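Local coordinates for protein SidF, inhibitor of growth family, member 3 (Legionella pneumophila subsp. pneumophila, PDB 4FYE) that probably removes a phosphate from membrane phosphoinositides, acting as a phosphatidylinositol phosphate phosphatase, at residues 66-71 with 126-131; 244-249 with 265-270; 366-371 with 429-434. The protein carries 1 engineered substitution. One frame throughout, in Å; residues are numbered along the deposited sequence.

Contact 1: 66-71 with 126-131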
# COMPACT_ATOMS: atom_id res chain seq x y z
N THR A 66 -23.71 7.26 0.33
CA THR A 66 -22.41 7.83 0.13
C THR A 66 -21.55 6.82 -0.60
O THR A 66 -21.86 5.58 -0.63
CB THR A 66 -21.76 8.16 1.48
OG1 THR A 66 -21.84 7.02 2.35
CG2 THR A 66 -22.52 9.32 2.21
N GLY A 67 -20.46 7.27 -1.20
CA GLY A 67 -19.56 6.32 -1.85
C GLY A 67 -20.20 5.77 -3.14
O GLY A 67 -19.86 4.67 -3.61
N GLN A 68 -21.09 6.53 -3.74
CA GLN A 68 -21.84 6.05 -4.86
C GLN A 68 -21.44 6.85 -6.09
O GLN A 68 -21.40 8.06 -6.02
CB GLN A 68 -23.31 6.23 -4.48
CG GLN A 68 -24.18 5.12 -5.00
CD GLN A 68 -24.01 3.78 -4.28
OE1 GLN A 68 -23.84 2.78 -4.91
NE2 GLN A 68 -24.18 3.76 -3.02
N PRO A 69 -21.10 6.21 -7.24
CA PRO A 69 -20.64 7.12 -8.37
C PRO A 69 -21.74 7.96 -8.90
O PRO A 69 -22.88 7.49 -9.06
CB PRO A 69 -20.26 6.19 -9.49
CG PRO A 69 -20.17 4.85 -8.84
CD PRO A 69 -21.02 4.81 -7.62
N ASP A 70 -21.40 9.19 -9.23
CA ASP A 70 -22.36 10.07 -9.84
C ASP A 70 -21.69 10.74 -11.05
O ASP A 70 -20.71 11.48 -10.86
CB ASP A 70 -22.75 11.11 -8.80
CG ASP A 70 -23.76 12.15 -9.36
OD1 ASP A 70 -23.68 12.48 -10.58
OD2 ASP A 70 -24.61 12.66 -8.60
N VAL A 71 -22.16 10.51 -12.28
CA VAL A 71 -21.36 11.00 -13.45
C VAL A 71 -21.29 12.52 -13.63
O VAL A 71 -20.28 13.08 -14.05
CB VAL A 71 -21.66 10.33 -14.80
CG1 VAL A 71 -21.31 8.87 -14.74
CG2 VAL A 71 -23.09 10.49 -15.21
N LYS A 126 -26.75 8.47 -11.34
CA LYS A 126 -26.11 7.83 -10.18
C LYS A 126 -26.07 6.34 -10.36
O LYS A 126 -27.01 5.75 -10.88
CB LYS A 126 -26.78 8.18 -8.83
CG LYS A 126 -26.92 9.69 -8.57
CD LYS A 126 -27.36 9.95 -7.12
CE LYS A 126 -28.57 10.89 -7.08
NZ LYS A 126 -29.38 10.83 -5.82
N ALA A 127 -24.98 5.71 -9.94
CA ALA A 127 -24.89 4.27 -10.03
C ALA A 127 -25.27 3.71 -8.69
O ALA A 127 -25.26 4.43 -7.71
CB ALA A 127 -23.48 3.83 -10.39
N ASP A 128 -25.63 2.43 -8.65
CA ASP A 128 -25.69 1.68 -7.42
C ASP A 128 -24.68 0.54 -7.53
O ASP A 128 -24.80 -0.36 -8.41
CB ASP A 128 -27.08 1.15 -7.18
CG ASP A 128 -27.15 0.25 -5.89
OD1 ASP A 128 -26.20 0.27 -5.02
OD2 ASP A 128 -28.16 -0.49 -5.74
N LEU A 129 -23.66 0.61 -6.70
CA LEU A 129 -22.54 -0.33 -6.67
C LEU A 129 -22.94 -1.68 -6.09
O LEU A 129 -22.20 -2.66 -6.29
CB LEU A 129 -21.44 0.16 -5.75
CG LEU A 129 -20.48 1.25 -6.25
CD1 LEU A 129 -19.33 1.39 -5.28
CD2 LEU A 129 -19.93 1.03 -7.64
N PHE A 130 -24.10 -1.78 -5.43
CA PHE A 130 -24.31 -2.99 -4.63
C PHE A 130 -25.45 -3.74 -5.17
O PHE A 130 -26.08 -4.47 -4.50
CB PHE A 130 -24.56 -2.62 -3.19
CG PHE A 130 -23.45 -1.80 -2.64
CD1 PHE A 130 -22.12 -2.31 -2.64
CD2 PHE A 130 -23.69 -0.49 -2.18
CE1 PHE A 130 -21.07 -1.54 -2.18
CE2 PHE A 130 -22.63 0.28 -1.72
CZ PHE A 130 -21.32 -0.26 -1.71
N SER A 131 -25.62 -3.59 -6.44
CA SER A 131 -26.67 -4.16 -7.18
C SER A 131 -26.05 -4.60 -8.50
O SER A 131 -24.93 -4.15 -8.89
CB SER A 131 -27.52 -2.92 -7.56
OG SER A 131 -28.74 -3.41 -7.80

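Contact 2: 244-249 with 265-270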
# COMPACT_ATOMS: atom_id res chain seq x y z
N SER A 244 5.92 7.28 -5.45
CA SER A 244 4.65 7.96 -5.41
C SER A 244 3.52 7.00 -5.14
O SER A 244 3.70 5.75 -5.17
CB SER A 244 4.38 8.91 -6.63
OG SER A 244 4.36 8.23 -7.88
N SER A 245 2.39 7.62 -4.84
CA SER A 245 1.22 6.96 -4.32
C SER A 245 1.55 6.21 -2.99
O SER A 245 0.92 5.18 -2.70
CB SER A 245 0.58 6.08 -5.43
OG SER A 245 -0.15 4.95 -4.94
N MET A 246 2.52 6.70 -2.20
CA MET A 246 2.77 6.07 -0.87
C MET A 246 1.99 6.74 0.20
O MET A 246 2.15 7.92 0.48
CB MET A 246 4.24 5.99 -0.46
CG MET A 246 4.52 4.80 0.43
SD MET A 246 6.27 4.48 0.63
CE MET A 246 6.15 3.30 1.98
N ALA A 247 1.14 5.96 0.84
CA ALA A 247 0.40 6.48 1.95
C ALA A 247 0.44 5.49 3.12
O ALA A 247 0.56 4.26 2.92
CB ALA A 247 -1.06 6.70 1.52
N ARG A 248 0.25 6.03 4.30
CA ARG A 248 0.23 5.28 5.50
C ARG A 248 -1.26 4.99 5.70
O ARG A 248 -2.10 5.92 5.68
CB ARG A 248 0.75 6.15 6.65
CG ARG A 248 0.67 5.49 8.03
CD ARG A 248 1.89 4.52 8.20
NE ARG A 248 1.95 4.12 9.57
CZ ARG A 248 2.55 4.82 10.52
NH1 ARG A 248 3.23 5.91 10.18
NH2 ARG A 248 2.49 4.43 11.79
N MET A 249 -1.57 3.73 5.89
CA MET A 249 -2.94 3.29 6.04
C MET A 249 -3.21 2.88 7.50
O MET A 249 -2.56 1.97 8.04
CB MET A 249 -3.19 2.11 5.14
CG MET A 249 -4.58 1.53 5.26
SD MET A 249 -4.96 0.56 3.75
CE MET A 249 -4.26 -0.97 4.30
N ASP A 265 -2.23 -0.83 10.79
CA ASP A 265 -1.23 0.17 10.50
C ASP A 265 -0.21 -0.42 9.47
O ASP A 265 0.61 -1.28 9.82
CB ASP A 265 -0.56 0.56 11.81
CG ASP A 265 0.54 1.62 11.61
OD1 ASP A 265 1.07 1.75 10.45
OD2 ASP A 265 0.85 2.35 12.59
N SER A 266 -0.30 0.00 8.21
CA SER A 266 0.57 -0.51 7.17
C SER A 266 0.66 0.52 6.08
O SER A 266 0.29 1.71 6.29
CB SER A 266 0.06 -1.85 6.64
OG SER A 266 -1.09 -1.76 5.82
N PHE A 267 1.15 0.10 4.91
CA PHE A 267 1.34 1.05 3.82
C PHE A 267 0.49 0.72 2.62
O PHE A 267 0.39 -0.44 2.17
CB PHE A 267 2.82 1.11 3.37
CG PHE A 267 3.71 1.87 4.29
CD1 PHE A 267 3.62 3.28 4.37
CD2 PHE A 267 4.66 1.20 5.09
CE1 PHE A 267 4.42 4.01 5.23
CE2 PHE A 267 5.50 1.92 5.95
CZ PHE A 267 5.34 3.33 6.06
N SER A 268 -0.09 1.75 2.04
CA SER A 268 -0.63 1.57 0.70
C SER A 268 0.43 2.10 -0.23
O SER A 268 0.85 3.28 -0.13
CB SER A 268 -1.96 2.32 0.52
OG SER A 268 -2.17 2.72 -0.81
N GLY A 269 0.89 1.26 -1.13
CA GLY A 269 2.05 1.57 -1.94
C GLY A 269 3.30 1.11 -1.22
O GLY A 269 3.22 0.39 -0.24
N PRO A 270 4.45 1.49 -1.73
CA PRO A 270 4.54 2.37 -2.89
C PRO A 270 4.15 1.64 -4.16
O PRO A 270 4.13 0.42 -4.21
CB PRO A 270 6.02 2.72 -2.93
CG PRO A 270 6.68 1.51 -2.39
CD PRO A 270 5.74 0.87 -1.42

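Contact 3: 366-371 with 429-434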
# COMPACT_ATOMS: atom_id res chain seq x y z
N GLN A 366 3.19 -12.22 -17.32
CA GLN A 366 2.21 -11.91 -18.38
C GLN A 366 2.86 -11.54 -19.68
O GLN A 366 3.82 -10.81 -19.71
CB GLN A 366 1.38 -10.73 -17.96
CG GLN A 366 0.04 -10.65 -18.62
CD GLN A 366 -0.80 -9.55 -18.07
OE1 GLN A 366 -1.39 -8.79 -18.84
NE2 GLN A 366 -0.90 -9.46 -16.73
N ARG A 367 2.30 -11.99 -20.80
CA ARG A 367 2.97 -11.80 -22.08
C ARG A 367 2.30 -10.86 -23.06
O ARG A 367 2.87 -10.53 -24.10
CB ARG A 367 3.21 -13.18 -22.75
CG ARG A 367 4.31 -13.91 -22.04
CD ARG A 367 4.99 -14.87 -22.94
NE ARG A 367 6.28 -15.26 -22.40
CZ ARG A 367 6.62 -16.51 -22.12
NH1 ARG A 367 5.74 -17.51 -22.31
NH2 ARG A 367 7.82 -16.76 -21.63
N VAL A 368 1.07 -10.50 -22.79
CA VAL A 368 0.44 -9.49 -23.59
C VAL A 368 -0.03 -8.39 -22.65
O VAL A 368 -0.33 -8.67 -21.49
CB VAL A 368 -0.76 -10.03 -24.37
CG1 VAL A 368 -0.26 -10.99 -25.44
CG2 VAL A 368 -1.79 -10.64 -23.43
N ALA A 369 -0.09 -7.15 -23.16
CA ALA A 369 -0.45 -5.99 -22.34
C ALA A 369 0.41 -6.03 -21.08
O ALA A 369 -0.05 -5.74 -19.97
CB ALA A 369 -1.95 -6.04 -21.98
N ALA A 370 1.66 -6.47 -21.27
CA ALA A 370 2.54 -6.79 -20.17
C ALA A 370 2.86 -5.60 -19.23
O ALA A 370 3.05 -5.80 -18.01
CB ALA A 370 3.81 -7.42 -20.68
N GLU A 371 2.92 -4.39 -19.77
CA GLU A 371 3.35 -3.21 -19.00
C GLU A 371 4.56 -3.43 -18.06
O GLU A 371 4.59 -2.89 -16.94
CB GLU A 371 2.16 -2.64 -18.20
CG GLU A 371 0.99 -2.16 -19.06
CD GLU A 371 -0.26 -1.85 -18.23
OE1 GLU A 371 -0.13 -1.65 -17.00
OE2 GLU A 371 -1.39 -1.79 -18.80
N ASN A 429 -0.23 -22.55 -22.26
CA ASN A 429 -0.83 -21.30 -22.69
C ASN A 429 0.26 -20.23 -22.89
O ASN A 429 0.99 -19.92 -21.99
CB ASN A 429 -1.86 -20.84 -21.67
CG ASN A 429 -2.78 -19.78 -22.23
OD1 ASN A 429 -3.99 -19.86 -22.08
ND2 ASN A 429 -2.20 -18.80 -22.89
N PRO A 430 0.38 -19.69 -24.10
CA PRO A 430 1.52 -18.79 -24.29
C PRO A 430 1.26 -17.41 -23.70
O PRO A 430 2.13 -16.58 -23.79
CB PRO A 430 1.61 -18.69 -25.81
CG PRO A 430 0.19 -18.85 -26.23
CD PRO A 430 -0.33 -19.94 -25.36
N LEU A 431 0.08 -17.14 -23.14
CA LEU A 431 -0.19 -15.77 -22.69
C LEU A 431 0.49 -15.38 -21.40
O LEU A 431 0.40 -14.28 -20.99
CB LEU A 431 -1.68 -15.48 -22.53
CG LEU A 431 -2.48 -15.64 -23.80
CD1 LEU A 431 -3.93 -15.48 -23.45
CD2 LEU A 431 -2.00 -14.68 -24.89
N SER A 432 1.16 -16.29 -20.74
CA SER A 432 1.81 -15.87 -19.51
C SER A 432 2.69 -17.04 -19.08
O SER A 432 2.54 -18.14 -19.58
CB SER A 432 0.75 -15.49 -18.45
OG SER A 432 1.33 -15.10 -17.23
N ASP A 433 3.61 -16.77 -18.18
CA ASP A 433 4.56 -17.76 -17.78
C ASP A 433 4.39 -17.76 -16.24
O ASP A 433 4.85 -16.87 -15.58
CB ASP A 433 5.93 -17.27 -18.22
CG ASP A 433 7.07 -18.18 -17.75
OD1 ASP A 433 6.85 -19.27 -17.16
OD2 ASP A 433 8.23 -17.81 -18.02
N ASN A 434 3.68 -18.76 -15.71
CA ASN A 434 3.42 -18.92 -14.29
C ASN A 434 4.67 -19.13 -13.43
O ASN A 434 4.63 -18.87 -12.23
CB ASN A 434 2.52 -20.14 -14.02
CG ASN A 434 1.16 -20.11 -14.74
OD1 ASN A 434 0.65 -19.07 -15.16
ND2 ASN A 434 0.56 -21.30 -14.88

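Contact 1: 66-71 with 126-131
Q68 reaches across to the backbone of L129, and the P69 ring beside it packs on A127 and L129. The Q68 side chain bends at chi2 (72°), which turns its amide toward the 126-131 loop. There OE1 accepts the backbone N-H of L129, with Q68 OE1 to L129 N 2.8 Å and a nearly straight bond (173° at the hydrogen). Farther back along the Q68 side chain, CG presses on A127 O at 3.0 Å. The other end of the amide, Q68 NE2, stands 4.0 Å from F130 CE2, the amide and ring planes being almost perpendicular (84°).

D128 shapes the receiving loop: its OD1 accepts the N-H of F130 (F130 N to D128 OD1 3.0 Å) from above the carboxylate plane, closing an Asx turn. P69 O takes the N-H of A127 (A127 N to P69 O 2.9 Å), while P69 CG and CD touch A127 CB (P69 CG 3.8 Å away) and the branched end of L129. At the margin, the K126 methylenes pass beside the D70 carboxylate, but the ammonium leads away, K126 NZ 5.8 Å from D70 OD2.

The two loops run roughly antiparallel. The first leads into helix 71-92, whose start D70 caps, with a weak bond from its OD1 to Q73 N; the second joins helix 98-119 to helix 136-163. A salt bridge from D128 OD2 to R63 ties the turn to residues just before 66-71. A127 leans on N138 and F141 of helix 136-163, and F733 of helix 733-741 packs on both P69 and L129.

Contact 2: 244-249 with 265-270
R248 leaves its strand with CG anti to the backbone N (chi1 175°) and then bends at chi2 (80°), carrying the guanidinium to D265, whose own CG is likewise anti to its N. The grip is side-on and bidentate: R248 NE meets D265 OD1 at 2.7 Å and R248 NH2 meets D265 OD2 at 2.8 Å. Both oxygens lie close to the guanidinium plane and are approached on their syn sides. On the same face, the extended chain of M246 lays its methyl over one face of the F267 ring, a CH-pi contact with M246 CE 3.6 Å from the ring centroid. M246 SD rests near P270 CB.

Beneath these groups the strands pair antiparallel, A247 with S268 and M249 with S266, each a hydrogen-bonded pair closed by two backbone bonds, such as A247 N to S268 O (2.9 Å). This is the open-ended half of the hairpin 247-254/260-268. G269 and the cis peptide before P270 end the pairing.

D265 also holds R308 and R312, and R248 holds D311, so the buried ion pair belongs to a charge network reaching helix 284-311. Such crowding of arginines would be expected to keep the D265 carboxylate negative.

Contact 3: 366-371 with 429-434
R367 N donates to L431 O (3.0 Å), the one hydrogen bond between residues 366-371 and 429-434; the donor stands above the carbonyl plane and the bond is bent (146° at the hydrogen). The carbonyl it uses comes from the type I turn N429-S432. From the same residue the side chain runs extended from CG to NE, along the turn, with R367 CD 3.4 Å from P430 O.

Its guanidinium then ends over D433, whose CB lies above one face, offset toward the rim. The salt bridge is long, R367 NH2 to D433 OD2 3.8 Å, and the oxygen sits well out of the guanidinium plane, leaving charge attraction without an N-H aimed at it. D433 OD1 instead bonds S435 OG, and the D433 backbone pairs with G365.

Farther out, S432 CB packs against Q366 CA (3.9 Å), and V368 CG1 touches L431 CD2 at 4.1 Å on the exposed margin. The side chains of Q366 and V368 also touch F422, earlier in the loop that carries 429-434.

These loops follow strands 353-360 and 402-416, neighbours in one sheet. The bent R367-L431 bond and the D433-G365 backbone bonding probably hold the join, the long, unaimed ion pair adding only modestly.

The three contacts follow one another along the chain. Contact 2 lies near the middle, its centre about 4 Å from that of the chain, whereas contacts 1 and 3 lie 25 and 24 Å out. Nearest atoms are about 13 Å apart between contacts 2 and 3, 17 Å between 1 and 2, and 22 Å between 1 and 3. Contact 2 adjoins strand 641-645, whose N642 and K644 bond F267 and S266, and, through weak bonds from S648 and N649, the following loop. That loop is probably catalytic, of CX5R type, with a serine, probably the engineered substitution, in the cysteine's place. Its K647 weakly bonds E371 O. Contact 1 is a peripheral loop-to-loop join.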